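PDB 3QAT: malonyl CoA-acyl carrier protein transacylase from Bartonella henselae, which probably catalyses transfer of the malonyl group from malonyl-CoA to the thiol of acyl carrier protein, the step that supplies extender units for fatty acid synthesis. Local coordinates for residues Gly96-Glu101 / Val254-Gly259; Asn125-Ala130 / Ala204-Ala209; Lys147-Ile152 / Gly171-Ser176; Thr184-Ala189 / Ala197-Val202; Val261-Thr266 / Lys285-Leu290. All coordinates share one frame; numbering follows the deposited sequence. Where two conformers were deposited one is given.

Interaction 1. Residues Gly96-Glu101 / Val254-Gly259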
# COMPACT_ATOMS: atom_id res chain seq x y z
N GLY A 96 -3.47 -5.09 -0.30
CA GLY A 96 -2.52 -4.05 -0.73
C GLY A 96 -1.93 -3.35 0.47
O GLY A 96 -2.52 -3.32 1.55
N HIS A 97 -0.74 -2.79 0.26
CA HIS A 97 -0.02 -2.18 1.36
C HIS A 97 -0.47 -0.72 1.52
O HIS A 97 -0.07 0.15 0.75
CB HIS A 97 1.49 -2.32 1.12
CG HIS A 97 2.30 -2.20 2.37
ND1 HIS A 97 2.50 -1.00 3.01
CD2 HIS A 97 3.02 -3.13 3.05
CE1 HIS A 97 3.28 -1.20 4.07
NE2 HIS A 97 3.61 -2.48 4.11
N SER A 98 -1.32 -0.47 2.52
CA SER A 98 -1.81 0.87 2.88
C SER A 98 -2.59 1.55 1.73
O SER A 98 -3.77 1.24 1.55
CB SER A 98 -0.65 1.71 3.47
OG SER A 98 -1.17 2.92 4.01
N LEU A 99 -1.98 2.44 0.94
CA LEU A 99 -2.73 2.99 -0.18
C LEU A 99 -3.16 1.84 -1.14
O LEU A 99 -4.17 1.92 -1.82
CB LEU A 99 -1.90 4.05 -0.93
CG LEU A 99 -0.81 3.53 -1.87
CD1 LEU A 99 -1.27 3.20 -3.28
CD2 LEU A 99 0.31 4.60 -1.93
N GLY A 100 -2.35 0.78 -1.17
CA GLY A 100 -2.63 -0.37 -2.03
C GLY A 100 -3.96 -1.07 -1.71
O GLY A 100 -4.47 -1.79 -2.56
N GLU A 101 -4.51 -0.88 -0.51
CA GLU A 101 -5.85 -1.44 -0.22
C GLU A 101 -6.90 -0.82 -1.15
O GLU A 101 -7.84 -1.51 -1.57
CB GLU A 101 -6.25 -1.19 1.24
CG GLU A 101 -5.28 -1.75 2.26
CD GLU A 101 -5.98 -2.14 3.57
OE1 GLU A 101 -6.37 -1.24 4.39
OE2 GLU A 101 -6.14 -3.34 3.76
N VAL A 254 -10.74 3.20 7.66
CA VAL A 254 -10.57 4.30 8.62
C VAL A 254 -9.59 3.91 9.74
O VAL A 254 -8.66 4.67 10.09
CB VAL A 254 -11.94 4.75 9.19
CG1 VAL A 254 -11.75 5.78 10.30
CG2 VAL A 254 -12.83 5.35 8.07
N GLN A 255 -9.79 2.71 10.31
CA GLN A 255 -8.91 2.20 11.36
C GLN A 255 -7.46 2.07 10.88
O GLN A 255 -6.50 2.29 11.64
CB GLN A 255 -9.40 0.84 11.83
CG GLN A 255 -10.73 0.87 12.56
CD GLN A 255 -11.27 -0.54 12.79
OE1 GLN A 255 -10.54 -1.45 13.19
NE2 GLN A 255 -12.56 -0.74 12.51
N GLN A 256 -7.32 1.70 9.60
CA GLN A 256 -6.00 1.50 8.99
C GLN A 256 -5.11 2.75 9.08
O GLN A 256 -3.88 2.65 9.27
CB GLN A 256 -6.21 1.06 7.53
CG GLN A 256 -5.01 0.40 6.87
CD GLN A 256 -4.04 1.40 6.32
OE1 GLN A 256 -4.29 2.61 6.32
NE2 GLN A 256 -2.89 0.90 5.87
N VAL A 257 -5.72 3.92 8.97
CA VAL A 257 -4.95 5.17 8.92
C VAL A 257 -4.08 5.37 10.16
O VAL A 257 -2.96 5.85 10.05
CB VAL A 257 -5.92 6.36 8.71
CG1 VAL A 257 -5.24 7.71 8.90
CG2 VAL A 257 -6.58 6.24 7.31
N THR A 258 -4.60 5.00 11.34
CA THR A 258 -3.87 5.17 12.59
C THR A 258 -3.23 3.90 13.13
O THR A 258 -2.54 3.95 14.16
CB THR A 258 -4.78 5.73 13.70
OG1 THR A 258 -5.95 4.90 13.82
CG2 THR A 258 -5.18 7.14 13.37
N GLY A 259 -3.45 2.78 12.44
CA GLY A 259 -3.04 1.47 12.95
C GLY A 259 -1.94 0.82 12.14
O GLY A 259 -1.57 1.31 11.07
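Ser98 and Gln256 meet through their polar ends, the hydroxyl of a tight turn against the amide of a helix side chain. Gln256 leaves its backbone with CG anti to N (chi1 -162°) and then bends at chi2, which brings the amide in beside the turn. NE2 points at Ser98 OG over 3.2 Å, a weak hydrogen bond, and comes equally close to Ser98 CA, so the amide nitrogen lies against the backbone as well as the hydroxyl. NE2 is also bonded to Asn237 OD1, while Gln256 OE1 accepts from Arg123; the amide is thus held at both of its ends and its rotation is fixed.

The turn, a type II' beta turn from His97 to Gly100 between strand 93-96 and helix 100-107, carries the Gly-His-Ser-Leu-Gly pattern of a nucleophile elbow. Ser98 has the strained backbone (phi 61°, psi -98°) expected at such a site and is probably the nucleophile of the transferase. Its OG is further bonded to Arg123 and His207.

Glu101, three residues on, comes from the opposite direction to Gln256. Its OE1 rests 3.3 Å from Gln256 CG, touching the aliphatic part of that side chain, with carboxylate and amide planes 39° apart. The other oxygen, OE2, accepts a bond from the backbone N of Asn237.

Interaction 2. Residues Asn125-Ala130 / Ala204-Ala209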
# COMPACT_ATOMS: atom_id res chain seq x y z
N ASN A 125 -3.80 14.22 0.90
CA ASN A 125 -3.91 15.59 1.41
C ASN A 125 -4.07 15.60 2.94
O ASN A 125 -3.42 16.41 3.65
CB ASN A 125 -5.08 16.33 0.76
CG ASN A 125 -4.77 16.88 -0.63
OD1 ASN A 125 -3.62 17.02 -1.03
ND2 ASN A 125 -5.82 17.20 -1.37
N ALA A 126 -4.95 14.72 3.44
CA ALA A 126 -5.29 14.72 4.88
C ALA A 126 -4.11 14.22 5.70
O ALA A 126 -3.83 14.75 6.78
CB ALA A 126 -6.52 13.88 5.15
N MET A 127 -3.40 13.23 5.16
CA MET A 127 -2.18 12.73 5.84
C MET A 127 -1.04 13.76 5.88
O MET A 127 -0.42 13.94 6.94
CB MET A 127 -1.73 11.45 5.17
CG MET A 127 -2.66 10.31 5.50
SD MET A 127 -2.17 8.81 4.67
CE MET A 127 -3.27 7.72 5.43
N GLN A 128 -0.80 14.45 4.77
CA GLN A 128 0.25 15.48 4.70
C GLN A 128 -0.03 16.56 5.75
O GLN A 128 0.91 17.11 6.34
CB GLN A 128 0.35 16.09 3.29
CG GLN A 128 1.53 17.09 3.04
CD GLN A 128 2.90 16.42 2.81
OE1 GLN A 128 3.91 16.82 3.41
NE2 GLN A 128 2.94 15.42 1.92
N ALA A 129 -1.31 16.84 6.00
CA ALA A 129 -1.75 17.97 6.86
C ALA A 129 -2.04 17.61 8.33
O ALA A 129 -2.29 18.50 9.14
CB ALA A 129 -2.99 18.65 6.24
N ALA A 130 -2.02 16.32 8.66
CA ALA A 130 -2.47 15.85 9.97
C ALA A 130 -1.70 16.46 11.15
O ALA A 130 -2.32 16.86 12.14
CB ALA A 130 -2.40 14.33 10.05
N ALA A 204 5.84 12.41 7.65
CA ALA A 204 4.58 12.38 8.38
C ALA A 204 4.54 11.10 9.21
O ALA A 204 5.09 10.06 8.77
CB ALA A 204 3.39 12.41 7.39
N PRO A 205 3.91 11.15 10.39
CA PRO A 205 3.91 9.96 11.23
C PRO A 205 2.79 9.01 10.82
O PRO A 205 1.83 8.81 11.57
CB PRO A 205 3.67 10.53 12.64
CG PRO A 205 2.82 11.73 12.39
CD PRO A 205 3.37 12.32 11.11
N PHE A 206 2.93 8.40 9.64
CA PHE A 206 1.88 7.49 9.11
C PHE A 206 1.66 6.33 10.08
O PHE A 206 2.60 5.85 10.77
CB PHE A 206 2.30 6.91 7.74
CG PHE A 206 2.48 7.93 6.63
CD1 PHE A 206 1.38 8.47 5.99
CD2 PHE A 206 3.75 8.30 6.21
CE1 PHE A 206 1.53 9.39 4.95
CE2 PHE A 206 3.92 9.22 5.16
CZ PHE A 206 2.81 9.77 4.54
N HIS A 207 0.42 5.86 10.14
CA HIS A 207 0.09 4.65 10.94
C HIS A 207 0.46 4.80 12.40
O HIS A 207 0.98 3.87 13.02
CB HIS A 207 0.70 3.39 10.30
CG HIS A 207 0.20 3.21 8.91
ND1 HIS A 207 -1.12 2.94 8.65
CD2 HIS A 207 0.80 3.40 7.71
CE1 HIS A 207 -1.32 2.94 7.34
NE2 HIS A 207 -0.17 3.23 6.75
N SER A 208 0.19 6.00 12.91
CA SER A 208 0.27 6.26 14.33
C SER A 208 -0.98 7.01 14.74
O SER A 208 -1.75 7.47 13.89
CB SER A 208 1.50 7.11 14.68
OG SER A 208 1.32 8.47 14.32
N ALA A 209 -1.18 7.14 16.06
CA ALA A 209 -2.38 7.84 16.56
C ALA A 209 -2.40 9.31 16.13
O ALA A 209 -3.47 9.94 16.11
CB ALA A 209 -2.47 7.70 18.08
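Met127 and Phe206 cross at about a right angle, and the thioether sulfur arrives at the rim of the ring. SD lies in the ring plane, 3.8 Å from Phe206 CE1 and at the same distance from CD1. Measured from the ring centroid it stands 4.9 Å away and 83° off the normal. An extended chain beyond CG carries the sulfur from helix 113-129 to this rim, and on the way Met127 CB also passes CE1 at 3.9 Å, so CE1 meets both the root of the side chain and its sulfur. The ring is presented by a chi1 of -63°, which sets CG of Phe206 beside its own backbone N.

This is a Met-aromatic contact of the edge type. It joins the end of helix 113-129 to the loop that follows strand 196-200, and that loop carries His207, which bonds to residues of the nucleophile turn and the neighbouring helix, consistent with the catalytic histidine of this acyltransferase family.

Ala204 adds a contact over the ring. Its CB sits 3.9 Å above one face of the Phe206 ring, offset toward the rim, and also touches the backbone O of Met127 at 4.1 Å. The chain can fold back in this way because Pro205 is the centre of an inverse gamma turn, closed by a weak bond from Phe206 N to Ala204 O. Ser208 OG then donates to Pro205 O over 2.8 Å, tilted 25° from the carbonyl plane, which ties the far side of His207 back to the turn.

Interaction 3. Residues Lys147-Ile152 / Gly171-Ser176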
# COMPACT_ATOMS: atom_id res chain seq x y z
N LYS A 147 7.89 -8.05 19.30
CA LYS A 147 7.92 -7.97 20.77
C LYS A 147 8.98 -6.98 21.27
O LYS A 147 8.68 -6.12 22.11
CB LYS A 147 8.13 -9.36 21.39
N ASP A 148 10.20 -7.10 20.75
CA ASP A 148 11.31 -6.24 21.15
C ASP A 148 11.09 -4.79 20.72
O ASP A 148 11.48 -3.87 21.42
CB ASP A 148 12.63 -6.76 20.59
CG ASP A 148 13.07 -8.09 21.22
OD1 ASP A 148 12.39 -8.56 22.16
OD2 ASP A 148 14.09 -8.64 20.76
N VAL A 149 10.48 -4.59 19.56
CA VAL A 149 10.19 -3.22 19.13
C VAL A 149 9.07 -2.62 19.99
O VAL A 149 9.11 -1.45 20.33
CB VAL A 149 9.92 -3.10 17.62
CG1 VAL A 149 9.55 -1.64 17.25
CG2 VAL A 149 11.12 -3.57 16.84
N GLU A 150 8.07 -3.44 20.34
CA GLU A 150 6.98 -2.99 21.23
C GLU A 150 7.54 -2.55 22.59
O GLU A 150 7.10 -1.55 23.17
CB GLU A 150 5.88 -4.08 21.36
CG GLU A 150 4.99 -4.16 20.10
CD GLU A 150 3.96 -5.30 20.08
OE1 GLU A 150 4.09 -6.28 20.85
OE2 GLU A 150 3.00 -5.21 19.27
N GLU A 151 8.56 -3.27 23.04
CA GLU A 151 9.25 -2.91 24.27
C GLU A 151 10.00 -1.57 24.13
O GLU A 151 9.94 -0.73 25.03
CB GLU A 151 10.19 -4.04 24.68
CG GLU A 151 10.58 -4.00 26.14
CD GLU A 151 11.85 -4.79 26.42
OE1 GLU A 151 12.16 -5.74 25.66
OE2 GLU A 151 12.56 -4.44 27.39
N ILE A 152 10.65 -1.34 22.99
CA ILE A 152 11.29 -0.05 22.74
C ILE A 152 10.25 1.08 22.76
O ILE A 152 10.50 2.15 23.28
CB ILE A 152 12.07 -0.01 21.40
CG1 ILE A 152 13.26 -1.00 21.45
CG2 ILE A 152 12.59 1.39 21.14
CD1 ILE A 152 13.99 -1.18 20.13
N GLY A 171 12.08 -9.52 9.08
CA GLY A 171 12.65 -8.76 10.19
C GLY A 171 12.57 -7.24 10.02
O GLY A 171 13.23 -6.50 10.77
N GLN A 172 11.75 -6.77 9.08
CA GLN A 172 11.59 -5.32 8.81
C GLN A 172 10.40 -4.76 9.54
O GLN A 172 9.26 -5.22 9.33
CB GLN A 172 11.38 -5.05 7.32
CG GLN A 172 12.60 -5.36 6.47
CD GLN A 172 12.35 -5.13 5.01
OE1 GLN A 172 11.68 -4.16 4.60
NE2 GLN A 172 12.86 -6.03 4.20
N ILE A 173 10.64 -3.76 10.38
CA ILE A 173 9.58 -3.11 11.14
C ILE A 173 9.76 -1.59 11.01
O ILE A 173 10.87 -1.08 11.18
CB ILE A 173 9.57 -3.57 12.62
CG1 ILE A 173 9.14 -5.05 12.74
CG2 ILE A 173 8.65 -2.65 13.48
CD1 ILE A 173 9.23 -5.62 14.13
N VAL A 174 8.67 -0.89 10.68
CA VAL A 174 8.69 0.57 10.60
C VAL A 174 7.95 1.13 11.80
O VAL A 174 6.85 0.68 12.11
CB VAL A 174 8.03 1.06 9.30
CG1 VAL A 174 8.19 2.56 9.18
CG2 VAL A 174 8.67 0.35 8.10
N ILE A 175 8.58 2.06 12.51
CA ILE A 175 7.93 2.73 13.64
C ILE A 175 7.56 4.18 13.26
O ILE A 175 8.06 4.73 12.28
CB ILE A 175 8.80 2.72 14.92
CG1 ILE A 175 10.17 3.34 14.65
CG2 ILE A 175 8.91 1.28 15.44
CD1 ILE A 175 11.04 3.50 15.92
N SER A 176 6.71 4.78 14.08
CA SER A 176 6.12 6.08 13.76
C SER A 176 5.62 6.75 15.02
O SER A 176 5.23 6.07 15.98
CB SER A 176 4.94 5.86 12.80
OG SER A 176 4.35 7.09 12.41
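Ile173 and Ile175, two alternate residues of strand 172-176, receive the branched side chain of Val149 from helix 146-155. Each strand residue meets it differently. Ile173 comes first: its CG1 arm runs out to CD1, which touches Val149 CG2 at 3.9 Å, while its CG2 branch approaches Val149 CG1 at 4.0 Å. The two side chains slide past each other in opposite directions, so both methyls of the valine are in contact with the one isoleucine.

Val174 turns the other way, its side chain lying against Met138 and Asn166 and its backbone bonded to strand 162-169. The alternation leaves Ile175 facing the helix again. Here CG1 takes the crowded position between backbone N and carbonyl carbon (chi1 56°), and CG2, anti to the carbonyl carbon, is the branch that reaches the valine. It stands 3.5 Å from Val149 CG1, tighter than ordinary van der Waals contact. Ser176 follows, directed once more to the opposite face, where it meets Ala165 and Met138.

Val149 also packs on Leu141 of the neighbouring strand 136-142. Helix 146-155 connects that strand to the parallel strand 162-169, with strand 172-176 between them in the sheet. The helix therefore lies over the middle strand of a beta-alpha-beta crossover, one half of the ferredoxin-like subdomain characteristic of malonyl transacylases.

Interaction 4. Residues Thr184-Ala189 / Ala197-Val202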
# COMPACT_ATOMS: atom_id res chain seq x y z
N THR A 184 14.70 8.69 19.75
CA THR A 184 15.23 7.93 20.88
C THR A 184 15.10 6.44 20.60
O THR A 184 16.00 5.68 20.90
CB THR A 184 14.57 8.32 22.21
OG1 THR A 184 14.70 9.74 22.38
CG2 THR A 184 15.25 7.59 23.38
N ALA A 185 13.97 6.05 20.03
CA ALA A 185 13.74 4.65 19.68
C ALA A 185 14.79 4.12 18.72
O ALA A 185 15.20 2.96 18.85
CB ALA A 185 12.32 4.48 19.09
N VAL A 186 15.20 4.94 17.76
CA VAL A 186 16.31 4.57 16.85
C VAL A 186 17.60 4.30 17.64
O VAL A 186 18.28 3.29 17.40
CB VAL A 186 16.50 5.61 15.69
CG1 VAL A 186 17.77 5.33 14.91
CG2 VAL A 186 15.31 5.54 14.73
N GLU A 187 17.94 5.19 18.57
CA GLU A 187 19.12 5.01 19.43
C GLU A 187 19.04 3.68 20.17
O GLU A 187 20.00 2.90 20.16
CB GLU A 187 19.24 6.17 20.43
CG GLU A 187 19.52 7.50 19.76
CD GLU A 187 19.31 8.70 20.68
OE1 GLU A 187 18.90 8.51 21.85
OE2 GLU A 187 19.55 9.84 20.23
N VAL A 188 17.87 3.40 20.77
CA VAL A 188 17.68 2.16 21.53
C VAL A 188 17.76 0.93 20.62
O VAL A 188 18.42 -0.06 20.94
CB VAL A 188 16.36 2.17 22.33
CG1 VAL A 188 16.20 0.85 23.08
CG2 VAL A 188 16.35 3.34 23.33
N ALA A 189 17.12 1.00 19.46
CA ALA A 189 17.20 -0.12 18.51
C ALA A 189 18.63 -0.45 18.11
O ALA A 189 19.01 -1.64 18.03
CB ALA A 189 16.37 0.18 17.27
N ALA A 197 18.86 0.72 11.63
CA ALA A 197 17.90 1.57 12.33
C ALA A 197 18.06 2.97 11.79
O ALA A 197 19.02 3.67 12.12
CB ALA A 197 18.14 1.52 13.85
N VAL A 198 17.15 3.36 10.90
CA VAL A 198 17.33 4.62 10.17
C VAL A 198 16.16 5.55 10.44
O VAL A 198 15.00 5.20 10.18
CB VAL A 198 17.45 4.37 8.65
CG1 VAL A 198 17.50 5.70 7.89
CG2 VAL A 198 18.70 3.54 8.32
N LEU A 199 16.47 6.74 10.95
CA LEU A 199 15.47 7.79 11.17
C LEU A 199 15.04 8.47 9.88
O LEU A 199 15.87 8.76 9.01
CB LEU A 199 16.03 8.83 12.16
CG LEU A 199 15.08 9.91 12.70
CD1 LEU A 199 13.92 9.31 13.53
CD2 LEU A 199 15.91 10.89 13.54
N LEU A 200 13.73 8.67 9.74
CA LEU A 200 13.15 9.52 8.69
C LEU A 200 12.54 10.75 9.39
O LEU A 200 11.35 10.79 9.71
CB LEU A 200 12.10 8.74 7.88
CG LEU A 200 12.79 7.53 7.21
CD1 LEU A 200 11.92 6.30 7.20
CD2 LEU A 200 13.35 7.94 5.83
N PRO A 201 13.38 11.76 9.63
CA PRO A 201 13.00 12.83 10.58
C PRO A 201 11.90 13.81 10.11
O PRO A 201 11.27 14.46 10.97
CB PRO A 201 14.32 13.57 10.81
CG PRO A 201 15.12 13.33 9.54
CD PRO A 201 14.78 11.89 9.17
N VAL A 202 11.68 13.92 8.80
CA VAL A 202 10.65 14.81 8.25
C VAL A 202 9.41 14.06 7.76
O VAL A 202 8.48 14.66 7.23
CB VAL A 202 11.20 15.74 7.08
CG1 VAL A 202 12.59 16.20 7.36
CG2 VAL A 202 11.16 15.01 5.74
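The flat group met by Val186 is a peptide of the strand rather than a ring: CG1 lies over one face of the Ala197-Val198 peptide, nearly above its oxygen, 3.5 Å from Ala197 O and 3.9 Å from Ala197 C. The second methyl, CG2, reaches further along the strand, to 4.1 Å from Leu199 N and close to Leu199 CD1, which crosses it obliquely. With CG1 anti to its backbone N (chi1 171°), the valine spreads its two branches along the strand backbone instead of meeting it end-on.

One helical turn on, Ala189 CB touches Ala197 CB at 4.1 Å. Helix 179-191 runs antiparallel to strand 196-200 here, at 171°, with the short axes 8.0 Å apart. It is the connection of a beta-alpha-beta crossover leading from strand 172-176 to strand 196-200 at the sheet's edge.

No hydrogen bond links the segments. Methyl groups meet one another and a peptide face, so cohesion rests on dispersion and on the removal of apolar surface from water, and the two alanines, with their short side chains, permit helix and strand to approach closely.

Interaction 5. Residues Val261-Thr266 / Lys285-Leu290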
# COMPACT_ATOMS: atom_id res chain seq x y z
N VAL A 261 0.13 -1.69 9.80
CA VAL A 261 -0.07 -2.46 8.58
C VAL A 261 0.51 -3.86 8.82
O VAL A 261 1.72 -4.02 8.95
CB VAL A 261 0.66 -1.81 7.37
CG1 VAL A 261 0.49 -2.69 6.12
CG2 VAL A 261 0.06 -0.42 7.12
N ARG A 262 -0.37 -4.86 8.91
CA ARG A 262 0.03 -6.22 9.33
C ARG A 262 0.44 -7.04 8.09
O ARG A 262 -0.20 -8.05 7.74
CB ARG A 262 -1.12 -6.88 10.10
CG ARG A 262 -1.40 -6.17 11.43
CD ARG A 262 -2.69 -6.67 12.04
NE ARG A 262 -2.54 -8.04 12.55
CZ ARG A 262 -3.54 -8.70 13.15
NH1 ARG A 262 -4.73 -8.14 13.27
NH2 ARG A 262 -3.34 -9.92 13.62
N TRP A 263 1.51 -6.60 7.41
CA TRP A 263 1.83 -7.19 6.10
C TRP A 263 2.41 -8.60 6.21
O TRP A 263 2.02 -9.50 5.44
CB TRP A 263 2.76 -6.28 5.23
CG TRP A 263 2.74 -6.75 3.79
CD1 TRP A 263 3.76 -7.39 3.11
CD2 TRP A 263 1.64 -6.67 2.88
NE1 TRP A 263 3.35 -7.68 1.82
CE2 TRP A 263 2.05 -7.25 1.66
CE3 TRP A 263 0.33 -6.15 2.99
CZ2 TRP A 263 1.19 -7.36 0.54
CZ3 TRP A 263 -0.52 -6.24 1.88
CH2 TRP A 263 -0.08 -6.83 0.67
N ARG A 264 3.32 -8.80 7.15
CA ARG A 264 3.88 -10.13 7.40
C ARG A 264 2.75 -11.16 7.60
O ARG A 264 2.72 -12.20 6.95
CB ARG A 264 4.80 -10.09 8.65
CG ARG A 264 5.34 -11.50 9.02
CD ARG A 264 6.05 -11.50 10.37
NE ARG A 264 5.21 -11.03 11.49
CZ ARG A 264 4.40 -11.79 12.22
NH1 ARG A 264 4.27 -13.09 11.97
NH2 ARG A 264 3.70 -11.25 13.21
N GLU A 265 1.82 -10.83 8.51
CA GLU A 265 0.72 -11.76 8.82
C GLU A 265 -0.18 -11.98 7.62
O GLU A 265 -0.72 -13.07 7.43
CB GLU A 265 -0.08 -11.21 9.99
CG GLU A 265 0.64 -11.36 11.36
CD GLU A 265 -0.02 -10.50 12.43
OE1 GLU A 265 0.03 -9.24 12.36
OE2 GLU A 265 -0.60 -11.10 13.37
N THR A 266 -0.33 -10.94 6.79
CA THR A 266 -1.12 -11.04 5.57
C THR A 266 -0.54 -12.07 4.62
O THR A 266 -1.25 -12.93 4.14
CB THR A 266 -1.24 -9.65 4.89
OG1 THR A 266 -2.01 -8.79 5.75
CG2 THR A 266 -1.96 -9.76 3.56
N LYS A 285 9.23 -3.70 -7.31
CA LYS A 285 9.35 -5.08 -6.84
C LYS A 285 9.44 -5.14 -5.32
O LYS A 285 9.95 -6.12 -4.76
CB LYS A 285 10.53 -5.81 -7.52
CG LYS A 285 11.82 -5.11 -7.44
CD LYS A 285 12.92 -5.91 -8.15
CE LYS A 285 12.78 -5.91 -9.66
NZ LYS A 285 13.89 -6.74 -10.25
N VAL A 286 8.91 -4.10 -4.66
CA VAL A 286 9.01 -4.00 -3.20
C VAL A 286 8.26 -5.14 -2.47
O VAL A 286 8.85 -5.82 -1.61
CB VAL A 286 8.52 -2.63 -2.68
CG1 VAL A 286 8.58 -2.60 -1.13
CG2 VAL A 286 9.41 -1.53 -3.27
N LEU A 287 6.99 -5.36 -2.83
CA LEU A 287 6.24 -6.42 -2.13
C LEU A 287 6.79 -7.80 -2.44
O LEU A 287 6.78 -8.69 -1.56
CB LEU A 287 4.73 -6.38 -2.45
CG LEU A 287 4.06 -5.05 -2.09
CD1 LEU A 287 2.56 -5.14 -2.43
CD2 LEU A 287 4.25 -4.72 -0.59
N THR A 288 7.28 -7.99 -3.67
CA THR A 288 7.87 -9.26 -4.07
C THR A 288 9.11 -9.57 -3.23
O THR A 288 9.31 -10.73 -2.80
CB THR A 288 8.15 -9.23 -5.59
OG1 THR A 288 6.90 -9.11 -6.28
CG2 THR A 288 8.87 -10.52 -6.06
N GLY A 289 9.93 -8.54 -2.97
CA GLY A 289 11.11 -8.68 -2.09
C GLY A 289 10.71 -9.14 -0.69
O GLY A 289 11.31 -10.07 -0.13
N LEU A 290 9.65 -8.54 -0.15
CA LEU A 290 9.15 -8.93 1.16
C LEU A 290 8.61 -10.37 1.16
O LEU A 290 8.89 -11.12 2.08
CB LEU A 290 8.06 -7.97 1.65
CG LEU A 290 8.46 -6.52 1.89
CD1 LEU A 290 7.26 -5.65 2.23
CD2 LEU A 290 9.49 -6.45 3.04
O HOH W 1 4.51 -9.29 -0.29
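Backbone geometry sets the stage for Trp263, which meets Leu287 and Leu290: an inverse gamma turn centred on Arg262 ends the short strand 261-262 and starts helix 263-272, while Lys285 occupies the N-cap position of helix 286-294. The latter helix is the crossover of a beta-alpha-beta unit between the parallel strands 275-281 and 299-303 of the large alpha/beta core, and the contact joins this core to the helix that follows the edge strand of the mixed sheet.

Trp263, with CG anti to its backbone N (chi1 -165°), sends its indole across both leucines at about a right angle. Leu287 CD2 approaches obliquely, 3.9 Å from Trp263 NE1, and its partner methyl CD1 touches CZ2 at 4.0 Å. Leu290 CD1 reaches CD1 of the five-membered ring. Thr266 CG2 lies on the other side of the ring plane from Leu287 CD2, offset toward the rim, and the ring of His97, from the probable nucleophile elbow, meets the indole with the planes about 50° apart, so the indole is confined on several sides.

The turn of the helix is fixed locally. Arg262 holds Glu265 side-on through NE and NH2, with NE at 2.8 Å from OE1, and Arg262 O accepts from Thr266 N and, at 2.8 Å, from Thr266 OG1, the two donors arriving from opposite faces of its plane.

A water in the plane of the indole accepts from Trp263 NE1 at 2.9 Å and donates to Leu287 O at 2.7 Å.

Overall arrangement
Interactions 1 and 2 converge on the probable active site, their centres about 12 Å apart. His207 of interaction 2 spans them, its NE2 2.9 Å from Ser98 OG and its ND1 2.8 Å from Gln256 O. Interaction 5 backs the same turn, with His97 CD2 3.7 Å from Trp263 CG, and Val261 CG2 packs on His207 CE1 at 3.6 Å. Interactions 3 and 4 lie in the ferredoxin-like part, where Ile175 CD1 meets Ala185 CB at 3.6 Å and the two helices share one side of the sheet. Interaction 4 stays remote, its centre about 23 Å from that of interaction 1, yet its strand leads directly into the loop bearing His207.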